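Local coordinates for protein multi-copper Oxidase CueO (Ochrobactrum, PDB 6EVG) that probably oxidises phenolic substrates at copper sites while reducing dioxygen to water, as a laccase-like enzyme active towards lignin model compounds and lignosulfonate, at residues V37-Q42 with L64-R69; L173-R178 with L296-F301; R179-D184 with G200-V205. All coordinates share one frame; numbering follows the deposited sequence.

The contacts come from two of the beta sandwiches in this single chain. Contact 1 closes first along the sequence and lies between the two early sheets. Its centre is about 22 Å from that of contact 2 and about 23 Å from that of contact 3. L64 packs on V174, so the two sandwiches touch there. Contact 2 joins strands 170-178 and 295-303, which belong to the two sheets of the second sandwich. Contact 3 falls within the chain between those strands. Its centre is about 12 Å from that of contact 2, and strand 202-205 is the sheet neighbour of 170-178. Together they describe two adjoining cupredoxin-like units, as expected of a multicopper oxidase.

Contact 1: V37-Q42 with L64-R69; sequences VKLKVQ and LGPLVR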
# COMPACT_ATOMS: atom_id res chain seq x y z
N VAL A 37 -2.46 16.89 -13.22
CA VAL A 37 -1.80 15.58 -13.38
C VAL A 37 -2.78 14.68 -14.10
O VAL A 37 -3.85 14.39 -13.56
CB VAL A 37 -1.41 15.02 -12.01
CG1 VAL A 37 -0.91 13.56 -12.15
CG2 VAL A 37 -0.34 15.86 -11.34
N LYS A 38 -2.40 14.18 -15.28
CA LYS A 38 -3.27 13.34 -16.08
C LYS A 38 -2.96 11.86 -15.88
O LYS A 38 -1.80 11.43 -16.01
CB LYS A 38 -3.12 13.73 -17.55
CG LYS A 38 -3.59 15.12 -17.90
CD LYS A 38 -3.42 15.53 -19.37
CE LYS A 38 -3.76 16.99 -19.53
NZ LYS A 38 -3.65 17.35 -20.96
N LEU A 39 -4.01 11.08 -15.53
CA LEU A 39 -3.88 9.65 -15.23
C LEU A 39 -4.92 8.89 -16.01
O LEU A 39 -6.10 9.00 -15.75
CB LEU A 39 -4.11 9.41 -13.73
CG LEU A 39 -3.18 10.19 -12.79
CD1 LEU A 39 -3.70 10.08 -11.34
CD2 LEU A 39 -1.75 9.65 -12.88
N LYS A 40 -4.51 8.06 -16.97
CA LYS A 40 -5.42 7.34 -17.84
C LYS A 40 -5.31 5.85 -17.53
O LYS A 40 -4.27 5.22 -17.75
CB LYS A 40 -5.12 7.61 -19.30
CG LYS A 40 -6.11 6.87 -20.24
CD LYS A 40 -5.81 7.08 -21.69
CE LYS A 40 -6.70 6.22 -22.60
NZ LYS A 40 -6.39 6.61 -24.00
N VAL A 41 -6.41 5.28 -17.04
CA VAL A 41 -6.48 3.84 -16.72
C VAL A 41 -6.80 3.10 -18.02
O VAL A 41 -7.73 3.49 -18.76
CB VAL A 41 -7.53 3.59 -15.63
CG1 VAL A 41 -7.53 2.13 -15.28
CG2 VAL A 41 -7.28 4.49 -14.41
N GLN A 42 -6.07 2.03 -18.31
CA GLN A 42 -6.16 1.38 -19.58
C GLN A 42 -5.72 -0.07 -19.51
O GLN A 42 -4.88 -0.42 -18.70
CB GLN A 42 -5.28 2.11 -20.61
CG GLN A 42 -3.81 2.17 -20.18
CD GLN A 42 -3.02 3.20 -20.97
OE1 GLN A 42 -2.32 2.83 -21.92
NE2 GLN A 42 -3.07 4.47 -20.58
N LEU A 64 1.20 -1.03 -13.80
CA LEU A 64 1.68 -0.05 -12.82
C LEU A 64 1.39 1.35 -13.35
O LEU A 64 0.39 1.53 -14.05
CB LEU A 64 3.10 -0.36 -12.37
CG LEU A 64 3.20 -1.32 -11.19
CD1 LEU A 64 4.64 -1.69 -10.96
CD2 LEU A 64 2.65 -0.85 -9.89
N GLY A 65 2.17 2.33 -12.96
CA GLY A 65 1.79 3.71 -13.16
C GLY A 65 2.92 4.63 -12.78
O GLY A 65 4.00 4.20 -12.36
N PRO A 66 2.71 5.94 -12.95
CA PRO A 66 3.73 6.93 -12.60
C PRO A 66 3.91 7.06 -11.09
O PRO A 66 3.04 6.66 -10.30
CB PRO A 66 3.17 8.22 -13.17
CG PRO A 66 1.68 8.03 -13.09
CD PRO A 66 1.49 6.57 -13.41
N LEU A 67 5.01 7.73 -10.73
CA LEU A 67 5.18 8.32 -9.39
C LEU A 67 4.84 9.79 -9.52
O LEU A 67 5.54 10.54 -10.22
CB LEU A 67 6.57 8.07 -8.83
CG LEU A 67 6.76 8.57 -7.38
CD1 LEU A 67 7.66 7.67 -6.60
CD2 LEU A 67 7.17 10.00 -7.30
N VAL A 68 3.72 10.17 -8.93
CA VAL A 68 3.24 11.55 -8.90
C VAL A 68 3.85 12.23 -7.68
O VAL A 68 3.71 11.77 -6.56
CB VAL A 68 1.70 11.60 -8.83
CG1 VAL A 68 1.21 13.04 -8.77
CG2 VAL A 68 1.09 10.84 -9.98
N ARG A 69 4.60 13.33 -7.90
CA ARG A 69 5.22 14.07 -6.80
C ARG A 69 4.50 15.40 -6.60
O ARG A 69 4.39 16.19 -7.56
CB ARG A 69 6.68 14.28 -7.07
CG ARG A 69 7.40 14.91 -5.89
CD ARG A 69 8.90 14.63 -5.91
NE ARG A 69 9.43 15.39 -6.96
CZ ARG A 69 10.68 15.26 -7.49
NH1 ARG A 69 11.56 14.34 -7.07
NH2 ARG A 69 11.07 16.11 -8.42
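V37 and V68 meet tip to tip, methyl against methyl. V37 CG1 lies 4.0 Å from V68 CG2 and at the same distance from V68 CG1. V37 CG2 reaches V68 CG1 at 4.1 Å. Both valines hold CG1 anti to the backbone N (chi1 172° in V37), which turns two branches of each toward the partner. Three methyl pairs thus share the load at this end.

L39 makes the second part of the contact. Its CB starts off to the side, but the end of the chain swings back across. With chi1 at -58° and chi2 extended, CD2 comes 3.8 Å from P66 CG. The leucine crosses the proline ring at a slant and meets the CG corner of the pucker. The same CD2 also reaches V68 CG2 at 4.2 Å, so one methyl bridges P66 and V68. No hydrogen bond joins the segments, and all four residues are buried. They form part of the apolar core between the two facing sheets of the first cupredoxin-like beta sandwich.

The contact ties strand 36-46 of one sheet to 67-71 of the facing sheet. Strand 28-29 adds V29 beside V37 and P66, strand 54-59 adds I59 beside L39 and P66, and strand 75-82 pairs by backbone bonds with V37 and L39.

Contact 2: L173-R178 with L296-F301; sequences LVLQDR and LHLMRF
L173 and M299 make the close part of this contact. Their side chains cross at about a right angle, with L173 CD2 3.8 Å from M299 SD and CD1 4.1 Å from the same sulfur. Both methyls of the leucine meet the sulfur, CD2 the nearer. M299 has its CG between the backbone N and the carbonyl carbon (chi1 64°), and the chain then runs straight to SD before bending at chi3. That bend puts CE over one face of F301, 3.6 Å above the ring plane and toward its rim. L173 CD1 comes to the same ring at its edge, 4.2 Å from F301 CZ. The phenyl group thus has a methyl over a face and another near its plane.

Packing is looser toward the other end. L175 CD2 and L298 CD1 are 4.4 Å apart. F233 and V235 of strand 233-237 touch both leucines.

The solvent side belongs to strand 295-303. H297 and R300 take no part in the contact and are partly exposed. R300 forms a salt bridge with D283 there. On the far side of strand 170-178, Q176 is buried and bonds to Y63 OH and to G227 O.

No hydrogen bond links the two segments. The strand axes approach to 9.6 Å and run at 149°, roughly antiparallel. L298 and M299 both face L284 of strand 282-287 in a classic beta bulge, which lets two successive side chains point into the core. Two sheets facing each other through such an apolar layer are typical of the cupredoxin-like beta sandwich of multicopper oxidases.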
# COMPACT_ATOMS: atom_id res chain seq x y z
N LEU A 173 10.28 0.76 -4.86
CA LEU A 173 10.22 -0.69 -5.10
C LEU A 173 8.80 -1.15 -4.79
O LEU A 173 8.38 -1.17 -3.63
CB LEU A 173 11.18 -1.48 -4.20
CG LEU A 173 12.67 -1.07 -4.30
CD1 LEU A 173 13.47 -1.92 -3.27
CD2 LEU A 173 13.24 -1.21 -5.70
N VAL A 174 8.09 -1.58 -5.82
CA VAL A 174 6.74 -2.11 -5.67
C VAL A 174 6.85 -3.64 -5.76
O VAL A 174 7.14 -4.21 -6.84
CB VAL A 174 5.78 -1.57 -6.77
CG1 VAL A 174 4.40 -2.17 -6.56
CG2 VAL A 174 5.78 -0.05 -6.75
N LEU A 175 6.61 -4.28 -4.62
CA LEU A 175 6.76 -5.73 -4.49
C LEU A 175 5.41 -6.40 -4.78
O LEU A 175 4.40 -6.03 -4.14
CB LEU A 175 7.20 -6.09 -3.07
CG LEU A 175 8.41 -5.35 -2.49
CD1 LEU A 175 8.74 -5.85 -1.09
CD2 LEU A 175 9.65 -5.45 -3.40
N GLN A 176 5.39 -7.36 -5.70
CA GLN A 176 4.16 -8.07 -6.04
C GLN A 176 4.49 -9.53 -6.34
O GLN A 176 5.65 -9.95 -6.35
CB GLN A 176 3.42 -7.42 -7.21
CG GLN A 176 2.97 -6.01 -6.93
CD GLN A 176 2.42 -5.32 -8.14
OE1 GLN A 176 3.10 -5.23 -9.20
NE2 GLN A 176 1.18 -4.81 -8.02
N ASP A 177 3.46 -10.33 -6.57
CA ASP A 177 3.59 -11.69 -7.01
C ASP A 177 2.62 -12.03 -8.12
O ASP A 177 1.64 -11.32 -8.35
CB ASP A 177 3.51 -12.70 -5.85
CG ASP A 177 2.20 -12.81 -5.11
OD1 ASP A 177 1.37 -11.90 -5.23
OD2 ASP A 177 2.01 -13.84 -4.36
N ARG A 178 2.92 -13.08 -8.86
CA ARG A 178 2.17 -13.47 -10.03
C ARG A 178 2.05 -15.00 -10.10
O ARG A 178 3.04 -15.73 -9.99
CB ARG A 178 2.91 -13.07 -11.31
CG ARG A 178 3.08 -11.58 -11.52
CD ARG A 178 1.74 -10.86 -11.75
NE ARG A 178 1.09 -11.36 -12.93
CZ ARG A 178 0.10 -10.71 -13.54
NH1 ARG A 178 -0.36 -9.60 -13.05
NH2 ARG A 178 -0.38 -11.19 -14.70
N LEU A 296 13.26 -16.42 -0.86
CA LEU A 296 13.10 -16.31 -2.30
C LEU A 296 13.76 -15.00 -2.77
O LEU A 296 13.70 -13.98 -2.08
CB LEU A 296 11.61 -16.29 -2.67
CG LEU A 296 10.79 -17.49 -2.22
CD1 LEU A 296 9.32 -17.28 -2.57
CD2 LEU A 296 11.31 -18.76 -2.81
N HIS A 297 14.33 -15.05 -3.96
CA HIS A 297 14.97 -13.88 -4.56
C HIS A 297 13.91 -12.86 -5.05
O HIS A 297 12.97 -13.23 -5.77
CB HIS A 297 15.80 -14.33 -5.75
CG HIS A 297 16.60 -13.25 -6.38
ND1 HIS A 297 17.79 -12.80 -5.86
CD2 HIS A 297 16.36 -12.52 -7.50
CE1 HIS A 297 18.24 -11.83 -6.66
NE2 HIS A 297 17.41 -11.65 -7.66
N LEU A 298 14.11 -11.60 -4.69
CA LEU A 298 13.36 -10.49 -5.26
C LEU A 298 14.11 -9.75 -6.35
O LEU A 298 13.60 -9.55 -7.44
CB LEU A 298 12.90 -9.51 -4.17
CG LEU A 298 11.71 -10.01 -3.33
CD1 LEU A 298 11.59 -9.21 -2.05
CD2 LEU A 298 10.41 -9.82 -4.14
N MET A 299 15.33 -9.27 -6.03
CA MET A 299 16.09 -8.46 -6.96
C MET A 299 17.53 -8.36 -6.50
O MET A 299 17.84 -8.78 -5.37
CB MET A 299 15.48 -7.05 -7.09
CG MET A 299 15.54 -6.25 -5.82
SD MET A 299 14.99 -4.54 -5.99
CE MET A 299 16.28 -3.86 -6.99
N ARG A 300 18.38 -7.84 -7.37
CA ARG A 300 19.80 -7.65 -7.05
C ARG A 300 20.18 -6.19 -7.12
O ARG A 300 19.70 -5.50 -8.01
CB ARG A 300 20.64 -8.50 -8.02
CG ARG A 300 22.17 -8.43 -7.71
CD ARG A 300 22.89 -9.51 -8.45
NE ARG A 300 24.28 -9.66 -8.12
CZ ARG A 300 24.84 -10.26 -7.05
NH1 ARG A 300 24.12 -10.66 -6.02
NH2 ARG A 300 26.17 -10.40 -6.98
N PHE A 301 21.05 -5.76 -6.22
CA PHE A 301 21.67 -4.43 -6.26
C PHE A 301 23.15 -4.63 -6.58
O PHE A 301 23.85 -5.43 -5.94
CB PHE A 301 21.57 -3.75 -4.89
CG PHE A 301 20.19 -3.41 -4.50
CD1 PHE A 301 19.61 -2.22 -4.94
CD2 PHE A 301 19.43 -4.23 -3.71
CE1 PHE A 301 18.35 -1.87 -4.57
CE2 PHE A 301 18.10 -3.88 -3.37
CZ PHE A 301 17.60 -2.69 -3.79

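Contact 3: R179-D184 with G200-V205; sequences RVIEGD and GGNLIV
R179 and G200 bring their backbones together by van der Waals contact. R179 N lies 3.8 Å from G200 CA, and R179 CA is 4.0 Å from the same atom. G200 has no side chain, and its CA can come this close to the R179 main chain. The side-chain touch is wider: I181 CG2 stands 4.3 Å from N202 CB. Both of these side chains set out toward the opposite segment. I181 and N202 are partly exposed, whereas G200 is buried.

The polar groups meet each other only loosely. N202 ND2 is 3.8 Å from R179 O, too far for a hydrogen bond. It lies 4.1 Å from R179 C. The CG of N202 lies beside its own backbone N (chi1 -59°), and the amide is directed at the end of strand 170-178, where ND2 donates to R178 O. No hydrogen bond joins the two segments.

Charge enters through R179, whose CB points away from segment 200-205. A salt bridge from NH1 to D193 of helix 191-196 holds the guanidinium, and NH2 bonds to R199 O.

The contact joins the loop after strand 170-178 to strand 202-205, which pairs antiparallel with that strand near the edge of the sheet, while L203 and V205 pack across on strand 295-303 of the facing sheet.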
# COMPACT_ATOMS: atom_id res chain seq x y z
N ARG A 179 0.82 -15.47 -10.33
CA ARG A 179 0.59 -16.85 -10.74
C ARG A 179 0.86 -17.03 -12.24
O ARG A 179 1.29 -18.11 -12.64
CB ARG A 179 -0.83 -17.29 -10.36
CG ARG A 179 -1.18 -18.72 -10.65
CD ARG A 179 -2.46 -19.20 -10.04
NE ARG A 179 -2.40 -19.07 -8.58
CZ ARG A 179 -3.43 -19.17 -7.74
NH1 ARG A 179 -4.63 -19.47 -8.21
NH2 ARG A 179 -3.27 -19.00 -6.45
N VAL A 180 0.56 -16.00 -13.02
CA VAL A 180 0.60 -16.07 -14.47
C VAL A 180 1.44 -14.92 -15.02
O VAL A 180 1.15 -13.75 -14.72
CB VAL A 180 -0.81 -16.02 -15.05
CG1 VAL A 180 -0.78 -16.05 -16.57
CG2 VAL A 180 -1.67 -17.18 -14.49
N ILE A 181 2.44 -15.26 -15.83
CA ILE A 181 3.23 -14.27 -16.54
C ILE A 181 3.12 -14.37 -18.06
O ILE A 181 3.69 -13.55 -18.79
CB ILE A 181 4.70 -14.23 -16.04
CG1 ILE A 181 5.37 -15.60 -16.19
CG2 ILE A 181 4.77 -13.78 -14.59
CD1 ILE A 181 5.59 -16.17 -17.51
N GLU A 182 2.37 -15.36 -18.59
CA GLU A 182 2.13 -15.51 -20.03
C GLU A 182 0.71 -15.89 -20.22
O GLU A 182 0.22 -16.88 -19.62
CB GLU A 182 3.07 -16.57 -20.60
CG GLU A 182 2.79 -16.88 -22.07
CD GLU A 182 3.10 -15.85 -23.10
OE1 GLU A 182 4.29 -15.64 -23.26
OE2 GLU A 182 2.11 -15.47 -23.89
N GLY A 183 0.01 -15.17 -21.10
CA GLY A 183 -1.36 -15.50 -21.44
C GLY A 183 -2.35 -14.48 -20.97
O GLY A 183 -2.06 -13.45 -20.34
N ASP A 184 -3.61 -14.80 -21.25
CA ASP A 184 -4.69 -13.91 -20.95
C ASP A 184 -5.50 -14.20 -19.69
O ASP A 184 -6.21 -13.33 -19.20
CB ASP A 184 -5.64 -13.81 -22.16
CG ASP A 184 -4.98 -13.08 -23.33
OD1 ASP A 184 -4.02 -12.32 -23.10
OD2 ASP A 184 -5.47 -13.19 -24.48
N GLY A 200 0.98 -16.11 -5.84
CA GLY A 200 1.66 -16.83 -6.92
C GLY A 200 3.13 -16.98 -6.65
O GLY A 200 3.68 -16.26 -5.82
N GLY A 201 3.76 -17.88 -7.39
CA GLY A 201 5.18 -18.21 -7.14
C GLY A 201 6.17 -17.34 -7.85
O GLY A 201 7.36 -17.42 -7.58
N ASN A 202 5.72 -16.50 -8.79
CA ASN A 202 6.67 -15.62 -9.50
C ASN A 202 6.68 -14.27 -8.79
O ASN A 202 5.67 -13.55 -8.83
CB ASN A 202 6.23 -15.43 -10.95
CG ASN A 202 6.14 -16.69 -11.71
OD1 ASN A 202 7.13 -17.25 -12.13
ND2 ASN A 202 4.93 -17.17 -11.93
N LEU A 203 7.78 -13.90 -8.17
CA LEU A 203 7.87 -12.60 -7.49
C LEU A 203 8.35 -11.56 -8.47
O LEU A 203 9.20 -11.86 -9.31
CB LEU A 203 8.80 -12.69 -6.30
CG LEU A 203 8.52 -13.79 -5.28
CD1 LEU A 203 9.43 -13.64 -4.07
CD2 LEU A 203 7.05 -13.75 -4.80
N ILE A 204 7.81 -10.36 -8.34
CA ILE A 204 8.18 -9.25 -9.23
C ILE A 204 8.45 -7.98 -8.43
O ILE A 204 7.90 -7.78 -7.35
CB ILE A 204 7.11 -9.02 -10.32
CG1 ILE A 204 5.73 -8.76 -9.72
CG2 ILE A 204 7.10 -10.20 -11.28
CD1 ILE A 204 4.70 -8.26 -10.72
N VAL A 205 9.32 -7.14 -9.00
CA VAL A 205 9.60 -5.80 -8.47
C VAL A 205 9.46 -4.83 -9.62
O VAL A 205 10.06 -4.99 -10.68
CB VAL A 205 10.97 -5.69 -7.79
CG1 VAL A 205 11.15 -4.32 -7.16
CG2 VAL A 205 11.19 -6.82 -6.77